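Local atomic coordinates of regulatory protein YycH-like domain-containing protein (Eubacterium rectale, PDB entry 5COZ), a protein that is of unknown function but carries a YycH-like regulatory domain and a lipoprotein-type signal, consistent with a role at the cell envelope. Residues 114-119 with 127-132; 85-90 with 251-256; 294-299 with 323-328. All coordinates share one frame; numbering follows the deposited sequence. Where two conformers were deposited one is given.

Contact 1 of 3, residues 114-119 with 127-132; sequences TQDSIA and AETHDG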
loop_
_atom_site.group_PDB
_atom_site.type_symbol
_atom_site.label_atom_id
_atom_site.label_comp_id
_atom_site.label_asym_id
_atom_site.label_seq_id
_atom_site.Cartn_x
_atom_site.Cartn_y
_atom_site.Cartn_z
ATOM N N THR A 114 -10.807 -25.740 -11.606
ATOM C CA THR A 114 -10.446 -25.297 -10.245
ATOM C C THR A 114 -10.860 -23.864 -9.943
ATOM O O THR A 114 -10.934 -23.491 -8.774
ATOM C CB THR A 114 -8.944 -25.424 -10.038
ATOM O OG1 THR A 114 -8.290 -24.520 -10.935
ATOM C CG2 THR A 114 -8.442 -26.847 -10.250
ATOM N N GLN A 115 -11.093 -23.053 -10.985
ATOM C CA GLN A 115 -11.470 -21.641 -10.904
ATOM C C GLN A 115 -10.237 -20.772 -10.558
ATOM O O GLN A 115 -10.402 -19.638 -10.123
ATOM C CB GLN A 115 -12.649 -21.370 -9.940
ATOM C CG GLN A 115 -13.922 -22.147 -10.289
ATOM C CD GLN A 115 -14.977 -21.265 -10.896
ATOM O OE1 GLN A 115 -14.940 -20.933 -12.088
ATOM N NE2 GLN A 115 -15.953 -20.882 -10.087
ATOM N N ASP A 116 -9.016 -21.288 -10.801
ATOM C CA ASP A 116 -7.778 -20.511 -10.646
ATOM C C ASP A 116 -7.638 -19.589 -11.854
ATOM O O ASP A 116 -8.075 -19.947 -12.955
ATOM C CB ASP A 116 -6.545 -21.425 -10.573
ATOM C CG ASP A 116 -6.509 -22.426 -9.438
ATOM O OD1 ASP A 116 -6.912 -22.070 -8.329
ATOM O OD2 ASP A 116 -6.044 -23.558 -9.665
ATOM N N SER A 117 -7.038 -18.413 -11.669
ATOM C CA SER A 117 -6.884 -17.532 -12.815
ATOM C C SER A 117 -5.688 -16.621 -12.692
ATOM O O SER A 117 -5.222 -16.322 -11.588
ATOM C CB SER A 117 -8.127 -16.672 -13.034
ATOM O OG SER A 117 -8.271 -15.686 -12.030
ATOM N N ILE A 118 -5.186 -16.198 -13.859
ATOM C CA ILE A 118 -4.157 -15.185 -13.993
ATOM C C ILE A 118 -4.673 -14.137 -14.967
ATOM O O ILE A 118 -5.206 -14.504 -16.017
ATOM C CB ILE A 118 -2.795 -15.763 -14.428
ATOM C CG1 ILE A 118 -2.257 -16.785 -13.402
ATOM C CG2 ILE A 118 -1.762 -14.625 -14.712
ATOM C CD1 ILE A 118 -1.043 -17.540 -13.912
ATOM N N ALA A 119 -4.532 -12.844 -14.645
ATOM C CA ALA A 119 -4.930 -11.787 -15.556
ATOM C C ALA A 119 -3.831 -10.771 -15.572
ATOM O O ALA A 119 -3.434 -10.287 -14.509
ATOM C CB ALA A 119 -6.232 -11.144 -15.083
ATOM N N ALA A 127 -2.967 -12.921 -9.901
ATOM C CA ALA A 127 -3.060 -14.377 -9.894
ATOM C C ALA A 127 -3.856 -14.779 -8.649
ATOM O O ALA A 127 -3.596 -14.259 -7.563
ATOM C CB ALA A 127 -1.688 -15.033 -9.899
ATOM N N GLU A 128 -4.836 -15.647 -8.787
ATOM C CA GLU A 128 -5.598 -16.041 -7.595
ATOM C C GLU A 128 -6.210 -17.406 -7.725
ATOM O O GLU A 128 -6.548 -17.843 -8.819
ATOM C CB GLU A 128 -6.705 -15.015 -7.270
ATOM C CG GLU A 128 -7.743 -14.806 -8.363
ATOM C CD GLU A 128 -8.707 -13.651 -8.174
ATOM O OE1 GLU A 128 -8.591 -12.903 -7.177
ATOM O OE2 GLU A 128 -9.606 -13.507 -9.031
ATOM N N THR A 129 -6.344 -18.080 -6.586
ATOM C CA THR A 129 -7.114 -19.314 -6.484
ATOM C C THR A 129 -8.525 -18.898 -6.157
ATOM O O THR A 129 -8.753 -17.745 -5.776
ATOM C CB THR A 129 -6.558 -20.274 -5.423
ATOM O OG1 THR A 129 -6.750 -19.668 -4.129
ATOM C CG2 THR A 129 -5.107 -20.651 -5.664
ATOM N N HIS A 130 -9.493 -19.830 -6.294
ATOM C CA HIS A 130 -10.870 -19.505 -5.947
ATOM C C HIS A 130 -10.964 -19.099 -4.447
ATOM O O HIS A 130 -11.569 -18.084 -4.125
ATOM C CB HIS A 130 -11.763 -20.718 -6.255
ATOM C CG HIS A 130 -13.183 -20.551 -5.821
ATOM N ND1 HIS A 130 -14.026 -19.649 -6.444
ATOM C CD2 HIS A 130 -13.855 -21.159 -4.815
ATOM C CE1 HIS A 130 -15.183 -19.742 -5.808
ATOM N NE2 HIS A 130 -15.124 -20.630 -4.814
ATOM N N ASP A 131 -10.287 -19.838 -3.555
ATOM C CA ASP A 131 -10.297 -19.514 -2.124
ATOM C C ASP A 131 -9.596 -18.160 -1.843
ATOM O O ASP A 131 -10.072 -17.372 -1.024
ATOM C CB ASP A 131 -9.622 -20.617 -1.298
ATOM C CG ASP A 131 -10.368 -21.944 -1.270
ATOM O OD1 ASP A 131 -11.524 -21.989 -1.752
ATOM O OD2 ASP A 131 -9.799 -22.936 -0.748
ATOM N N GLY A 132 -8.508 -17.885 -2.550
ATOM C CA GLY A 132 -7.787 -16.624 -2.377
ATOM C C GLY A 132 -8.623 -15.434 -2.812
ATOM O O GLY A 132 -8.716 -14.426 -2.114
HETATM O O HOH W 1 -9.072 -22.481 -7.056
HETATM O O HOH W 2 -10.589 -15.393 -10.651
#
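Ser117 and Glu128 form an antiparallel hydrogen-bonded pair where strands 116-120 and 125-128 run side by side as a beta hairpin. Ser117 N donates to Glu128 O and Glu128 N donates to Ser117 O, both at 2.9 Å. Next to them Ile118 and Ala127 make a non-hydrogen-bonded pair.

Apolar contact is modest. On one face CG1 of Ile118 meets CB of Ala127 at 4.0 Å, and both side chains touch Leu83 of helix 73-87. Beyond the ladder, Gln115 CB packs on His130 CB, while NE2 of the imidazole is hydrogen-bonded to Asp206.

The polar side chains work largely through water. On the face opposite Ile118, Ser117 OG lies alongside Glu128 CG, while OG and Glu128 OE2 are 3.9 Å apart and joined by one water. A second water donates to Thr114 O and to Asp116 OD1 and accepts from His130 N at 2.8 Å, so it bridges the turn and the first residue of helix 130-137. Asp116 and Thr129 lie alongside each other, OD1 of Asp116 coming within 3.3 Å of Thr129 CA. The other carboxylate oxygen, OD2, takes the Thr114 hydroxyl from above the carboxylate plane. Thr129 is the N-cap: its OG1 accepts from Gly132 N at 3.0 Å.

Gln115 and Asp116 both face Asn111 in a G1 bulge. The hairpin thus passes from direct backbone pairing to a water-mediated junction near where strand gives way to helix, around the Thr129 N-cap, and the helix's first N-H is satisfied by solvent held between two acceptors of the other segment.

Contact 2 of 3, residues 85-90 with 251-256; sequences KAINLN and KGISFL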
loop_
_atom_site.group_PDB
_atom_site.type_symbol
_atom_site.label_atom_id
_atom_site.label_comp_id
_atom_site.label_asym_id
_atom_site.label_seq_id
_atom_site.Cartn_x
_atom_site.Cartn_y
_atom_site.Cartn_z
ATOM N N LYS A 85 3.644 -20.309 -11.163
ATOM C CA LYS A 85 4.450 -21.068 -10.184
ATOM C C LYS A 85 3.957 -20.746 -8.759
ATOM O O LYS A 85 3.704 -21.645 -7.950
ATOM C CB LYS A 85 5.944 -20.731 -10.336
ATOM C CG LYS A 85 6.859 -21.544 -9.409
ATOM C CD LYS A 85 8.212 -20.872 -9.236
ATOM C CE LYS A 85 9.107 -21.562 -8.226
ATOM N NZ LYS A 85 8.674 -21.315 -6.825
ATOM N N ALA A 86 3.753 -19.446 -8.488
ATOM C CA ALA A 86 3.308 -18.986 -7.170
ATOM C C ALA A 86 1.978 -19.620 -6.727
ATOM O O ALA A 86 1.895 -20.102 -5.593
ATOM C CB ALA A 86 3.180 -17.471 -7.186
ATOM N N ILE A 87 0.937 -19.643 -7.588
ATOM C CA ILE A 87 -0.372 -20.174 -7.191
ATOM C C ILE A 87 -0.539 -21.666 -7.547
ATOM O O ILE A 87 -1.631 -22.202 -7.367
ATOM C CB ILE A 87 -1.559 -19.335 -7.749
ATOM C CG1 ILE A 87 -1.629 -19.371 -9.308
ATOM C CG2 ILE A 87 -1.521 -17.900 -7.194
ATOM C CD1 ILE A 87 -2.992 -18.982 -9.877
ATOM N N ASN A 88 0.517 -22.302 -8.076
ATOM C CA ASN A 88 0.532 -23.729 -8.478
ATOM C C ASN A 88 -0.549 -23.996 -9.534
ATOM O O ASN A 88 -1.298 -24.978 -9.457
ATOM C CB ASN A 88 0.384 -24.670 -7.248
ATOM C CG ASN A 88 0.887 -26.068 -7.516
ATOM O OD1 ASN A 88 1.905 -26.276 -8.191
ATOM N ND2 ASN A 88 0.176 -27.057 -7.002
ATOM N N LEU A 89 -0.646 -23.082 -10.523
ATOM C CA LEU A 89 -1.638 -23.217 -11.586
ATOM C C LEU A 89 -1.279 -24.394 -12.499
ATOM O O LEU A 89 -0.108 -24.571 -12.828
ATOM C CB LEU A 89 -1.688 -21.908 -12.395
ATOM C CG LEU A 89 -2.687 -21.853 -13.540
ATOM C CD1 LEU A 89 -4.037 -21.374 -13.052
ATOM C CD2 LEU A 89 -2.204 -20.891 -14.627
ATOM N N ASN A 90 -2.264 -25.211 -12.871
ATOM C CA ASN A 90 -1.999 -26.312 -13.785
ATOM C C ASN A 90 -2.050 -25.721 -15.211
ATOM O O ASN A 90 -3.133 -25.541 -15.757
ATOM C CB ASN A 90 -2.999 -27.437 -13.565
ATOM C CG ASN A 90 -2.708 -28.667 -14.389
ATOM O OD1 ASN A 90 -1.840 -28.672 -15.266
ATOM N ND2 ASN A 90 -3.429 -29.736 -14.116
ATOM N N LYS A 251 -2.759 -24.167 1.525
ATOM C CA LYS A 251 -2.416 -24.732 0.207
ATOM C C LYS A 251 -1.257 -23.970 -0.461
ATOM O O LYS A 251 -0.760 -24.412 -1.504
ATOM C CB LYS A 251 -3.650 -24.761 -0.698
ATOM C CG LYS A 251 -4.685 -25.799 -0.242
ATOM C CD LYS A 251 -5.908 -25.814 -1.140
ATOM C CE LYS A 251 -7.189 -25.977 -0.370
ATOM N NZ LYS A 251 -8.375 -25.939 -1.268
ATOM N N GLY A 252 -0.800 -22.874 0.156
ATOM C CA GLY A 252 0.280 -22.058 -0.390
ATOM C C GLY A 252 -0.242 -20.696 -0.814
ATOM O O GLY A 252 -1.310 -20.270 -0.345
ATOM N N ILE A 253 0.482 -19.992 -1.709
ATOM C CA ILE A 253 0.064 -18.685 -2.200
ATOM C C ILE A 253 -1.325 -18.818 -2.826
ATOM O O ILE A 253 -1.544 -19.725 -3.629
ATOM C CB ILE A 253 1.100 -18.104 -3.210
ATOM C CG1 ILE A 253 2.546 -18.079 -2.622
ATOM C CG2 ILE A 253 0.675 -16.731 -3.782
ATOM C CD1 ILE A 253 2.783 -17.169 -1.451
ATOM N N SER A 254 -2.246 -17.932 -2.467
ATOM C CA SER A 254 -3.607 -17.993 -2.981
ATOM C C SER A 254 -4.039 -16.721 -3.711
ATOM O O SER A 254 -5.091 -16.717 -4.337
ATOM C CB SER A 254 -4.552 -18.233 -1.801
ATOM O OG SER A 254 -4.436 -17.129 -0.909
ATOM N N PHE A 255 -3.259 -15.635 -3.615
ATOM C CA PHE A 255 -3.624 -14.353 -4.205
ATOM C C PHE A 255 -2.377 -13.521 -4.351
ATOM O O PHE A 255 -1.603 -13.413 -3.398
ATOM C CB PHE A 255 -4.649 -13.655 -3.276
ATOM C CG PHE A 255 -5.220 -12.356 -3.780
ATOM C CD1 PHE A 255 -4.551 -11.157 -3.567
ATOM C CD2 PHE A 255 -6.460 -12.322 -4.401
ATOM C CE1 PHE A 255 -5.098 -9.945 -4.006
ATOM C CE2 PHE A 255 -7.014 -11.106 -4.822
ATOM C CZ PHE A 255 -6.338 -9.931 -4.598
ATOM N N LEU A 256 -2.144 -12.963 -5.554
ATOM C CA LEU A 256 -0.956 -12.194 -5.817
ATOM C C LEU A 256 -1.365 -11.059 -6.723
ATOM O O LEU A 256 -1.766 -11.304 -7.865
ATOM C CB LEU A 256 0.104 -13.119 -6.468
ATOM C CG LEU A 256 1.545 -12.666 -6.520
ATOM C CD1 LEU A 256 2.027 -12.267 -5.218
ATOM C CD2 LEU A 256 2.435 -13.817 -6.959
HETATM O O HOH W 3 2.864 -21.363 -2.622
#
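Ala86 and Ile87, in the last turn of helix 73-87, pass over the start of strand 252-258, with the CA atoms of Ile87 and Ile253 5.2 Å apart and the Ala86 carbonyl directed at the strand. The side chains that meet are all aliphatic. Ala86 CB touches Leu256 CD2 at 3.7 Å and lies 4.3 Å from Ile253 CG2. In the conformer given, CG2 of Ile253 is anti to its backbone N and lies 4.2 Å from Ile87 CG2.

The helix ends here in a Schellman motif, Asn88 taking positive phi (59°), and the strand carries a classic beta bulge at Ser254 and Phe255, both facing Ala247. Helix 73-87 packs on the antiparallel sheet where strand 252-258 lies between strands 125-128 and 244-249. Ile87 also touches Ala127 of strand 125-128, and Ile253 is backed by Ile246 and Met248 of strand 244-249.

Ala86 O is 3.2 Å from Ile253 CB in the conformer given. One water spans the same gap: it accepts from Ile253 N at 2.9 Å and donates weakly to Ala86 O.

Contact 3 of 3, residues 294-299 with 323-328; sequences GDIEVS and VYYYQN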
loop_
_atom_site.group_PDB
_atom_site.type_symbol
_atom_site.label_atom_id
_atom_site.label_comp_id
_atom_site.label_asym_id
_atom_site.label_seq_id
_atom_site.Cartn_x
_atom_site.Cartn_y
_atom_site.Cartn_z
ATOM N N GLY A 294 -14.518 17.347 13.800
ATOM C CA GLY A 294 -14.381 16.135 14.609
ATOM C C GLY A 294 -13.011 15.888 15.208
ATOM O O GLY A 294 -11.989 16.375 14.710
ATOM N N ASP A 295 -12.982 15.041 16.253
ATOM C CA ASP A 295 -11.729 14.679 16.923
ATOM C C ASP A 295 -10.784 13.989 15.964
ATOM O O ASP A 295 -11.241 13.273 15.072
ATOM C CB ASP A 295 -12.035 13.745 18.080
ATOM C CG ASP A 295 -12.958 14.331 19.133
ATOM O OD1 ASP A 295 -13.161 15.581 19.139
ATOM O OD2 ASP A 295 -13.466 13.554 19.963
ATOM N N ILE A 296 -9.477 14.185 16.155
ATOM C CA ILE A 296 -8.485 13.658 15.234
ATOM C C ILE A 296 -7.450 12.802 15.936
ATOM O O ILE A 296 -7.040 13.125 17.049
ATOM C CB ILE A 296 -7.810 14.846 14.468
ATOM C CG1 ILE A 296 -8.808 15.461 13.463
ATOM C CG2 ILE A 296 -6.507 14.391 13.730
ATOM C CD1 ILE A 296 -8.413 16.870 12.904
ATOM N N GLU A 297 -6.979 11.744 15.244
ATOM C CA GLU A 297 -5.881 10.910 15.703
ATOM C C GLU A 297 -4.932 10.698 14.533
ATOM O O GLU A 297 -5.330 10.112 13.524
ATOM C CB GLU A 297 -6.379 9.574 16.253
ATOM C CG GLU A 297 -5.230 8.716 16.760
ATOM C CD GLU A 297 -5.725 7.459 17.433
ATOM O OE1 GLU A 297 -6.396 7.585 18.481
ATOM O OE2 GLU A 297 -5.554 6.368 16.847
ATOM N N VAL A 298 -3.679 11.143 14.672
ATOM C CA VAL A 298 -2.641 10.946 13.645
ATOM C C VAL A 298 -2.117 9.518 13.798
ATOM O O VAL A 298 -1.743 9.129 14.909
ATOM C CB VAL A 298 -1.509 11.997 13.790
ATOM C CG1 VAL A 298 -0.340 11.681 12.829
ATOM C CG2 VAL A 298 -2.053 13.401 13.527
ATOM N N SER A 299 -2.098 8.733 12.698
ATOM C CA SER A 299 -1.744 7.320 12.771
ATOM C C SER A 299 -0.418 6.944 12.094
ATOM O O SER A 299 0.130 5.882 12.404
ATOM C CB SER A 299 -2.869 6.486 12.159
ATOM O OG SER A 299 -2.880 6.611 10.741
ATOM N N VAL A 323 1.095 12.250 5.860
ATOM C CA VAL A 323 0.551 12.090 7.200
ATOM C C VAL A 323 -0.822 11.463 7.059
ATOM O O VAL A 323 -1.717 12.039 6.456
ATOM C CB VAL A 323 0.473 13.422 7.994
ATOM C CG1 VAL A 323 -0.096 13.191 9.404
ATOM C CG2 VAL A 323 1.851 14.067 8.077
ATOM N N TYR A 324 -0.981 10.265 7.639
ATOM C CA TYR A 324 -2.252 9.558 7.636
ATOM C C TYR A 324 -2.891 9.794 8.979
ATOM O O TYR A 324 -2.201 9.689 10.010
ATOM C CB TYR A 324 -2.031 8.051 7.404
ATOM C CG TYR A 324 -1.330 7.743 6.097
ATOM C CD1 TYR A 324 0.060 7.624 6.042
ATOM C CD2 TYR A 324 -2.057 7.448 4.946
ATOM C CE1 TYR A 324 0.712 7.263 4.858
ATOM C CE2 TYR A 324 -1.414 7.097 3.756
ATOM C CZ TYR A 324 -0.036 6.967 3.729
ATOM O OH TYR A 324 0.606 6.645 2.557
ATOM N N TYR A 325 -4.196 10.154 8.976
ATOM C CA TYR A 325 -4.867 10.407 10.233
ATOM C C TYR A 325 -6.317 10.016 10.149
ATOM O O TYR A 325 -6.859 9.885 9.061
ATOM C CB TYR A 325 -4.710 11.903 10.634
ATOM C CG TYR A 325 -5.462 12.868 9.736
ATOM C CD1 TYR A 325 -4.886 13.362 8.569
ATOM C CD2 TYR A 325 -6.729 13.337 10.090
ATOM C CE1 TYR A 325 -5.568 14.277 7.758
ATOM C CE2 TYR A 325 -7.419 14.239 9.285
ATOM C CZ TYR A 325 -6.839 14.696 8.114
ATOM O OH TYR A 325 -7.531 15.613 7.333
ATOM N N TYR A 326 -6.963 9.894 11.311
ATOM C CA TYR A 326 -8.391 9.636 11.392
ATOM C C TYR A 326 -9.116 10.855 11.908
ATOM O O TYR A 326 -8.582 11.559 12.759
ATOM C CB TYR A 326 -8.683 8.485 12.385
ATOM C CG TYR A 326 -8.104 7.165 11.983
ATOM C CD1 TYR A 326 -8.655 6.433 10.932
ATOM C CD2 TYR A 326 -7.045 6.602 12.696
ATOM C CE1 TYR A 326 -8.141 5.191 10.572
ATOM C CE2 TYR A 326 -6.511 5.359 12.337
ATOM C CZ TYR A 326 -7.075 4.653 11.282
ATOM O OH TYR A 326 -6.562 3.429 10.897
ATOM N N GLN A 327 -10.327 11.094 11.415
ATOM C CA GLN A 327 -11.175 12.118 11.996
ATOM C C GLN A 327 -12.526 11.501 12.289
ATOM O O GLN A 327 -13.115 10.846 11.436
ATOM C CB GLN A 327 -11.312 13.364 11.119
ATOM C CG GLN A 327 -12.120 14.462 11.816
ATOM C CD GLN A 327 -12.044 15.783 11.087
ATOM O OE1 GLN A 327 -12.130 15.837 9.856
ATOM N NE2 GLN A 327 -11.845 16.853 11.839
ATOM N N ASN A 328 -13.026 11.776 13.484
ATOM C CA ASN A 328 -14.291 11.227 13.972
ATOM C C ASN A 328 -15.410 12.181 13.565
ATOM O O ASN A 328 -15.754 13.114 14.298
ATOM C CB ASN A 328 -14.170 11.064 15.487
ATOM C CG ASN A 328 -15.166 10.128 16.072
ATOM O OD1 ASN A 328 -15.886 9.411 15.347
ATOM N ND2 ASN A 328 -15.244 10.115 17.412
HETATM O O HOH W 4 -15.564 13.917 17.045
HETATM O O HOH W 5 -13.386 10.961 19.346
#
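Val298 and Tyr325 face each other as a non-hydrogen-bonded pair, with Ile296 and Val323 extending the apolar face they share. CG1 of Val298 meets CG1 of Val323 at 3.8 Å. Tyr325 has its CG wedged between its own N and carbonyl carbon (chi1 69°), and its CD2 meets Ile296 CG2 at 3.8 Å. Leu287 of helix 276-288 covers both Val298 and Tyr325.

The two segments belong to the long beta hairpin of strands 295-311 and 314-330, the short segments running antiparallel at 153°, and strands 43-50 and 338-348 flank it in a mixed sheet. Glu297 and Tyr326 form a hydrogen-bonded pair: Tyr326 N gives to Glu297 O at 2.8 Å and Glu297 N to Tyr326 O at 3.0 Å. Ser299 N bonds to Tyr324 O. On the Glu297 face, Ser299 CB approaches the Tyr326 ring obliquely at CE2, while the phenol hydroxyl goes to Asn149 and Lys340 makes a cation-pi contact with the ring.

Toward Gly294 the chemistry turns polar. The Gln327 chain is extended, and its NE2 donates to Gly294 O at 2.9 Å in a nearly straight bond (168°), the acceptor lying in the amide plane. Asn328 N bonds to Asp295 O. Two waters close the end, one between Asp295 N and Asn328 O, the other between Asp295 OD2 and Asn328 ND2; Asn328 OD1 is hydrogen-bonded to Thr338.

Contacts 1 and 2 are neighbours, their centres about 8 Å apart, and share the antiparallel sheet: strand 125-128 lies beside strand 252-258, with Ala127 O and Leu256 N 2.8 Å apart, a probable hydrogen bond. Contact 1 is nested within the chain loop that contact 2 closes. Contact 3 belongs to the other, mixed sheet on the opposite side of the chain's centre, some 37 to 38 Å away between centres. Contact 2 is buried and aliphatic, helix against strand, whereas contacts 1 and 3 are partly buried hairpin pairings held by backbone bonds, two in contact 1 and four in contact 3. Waters bridge all three, but contact 3 also uses a side-chain amide across its strands.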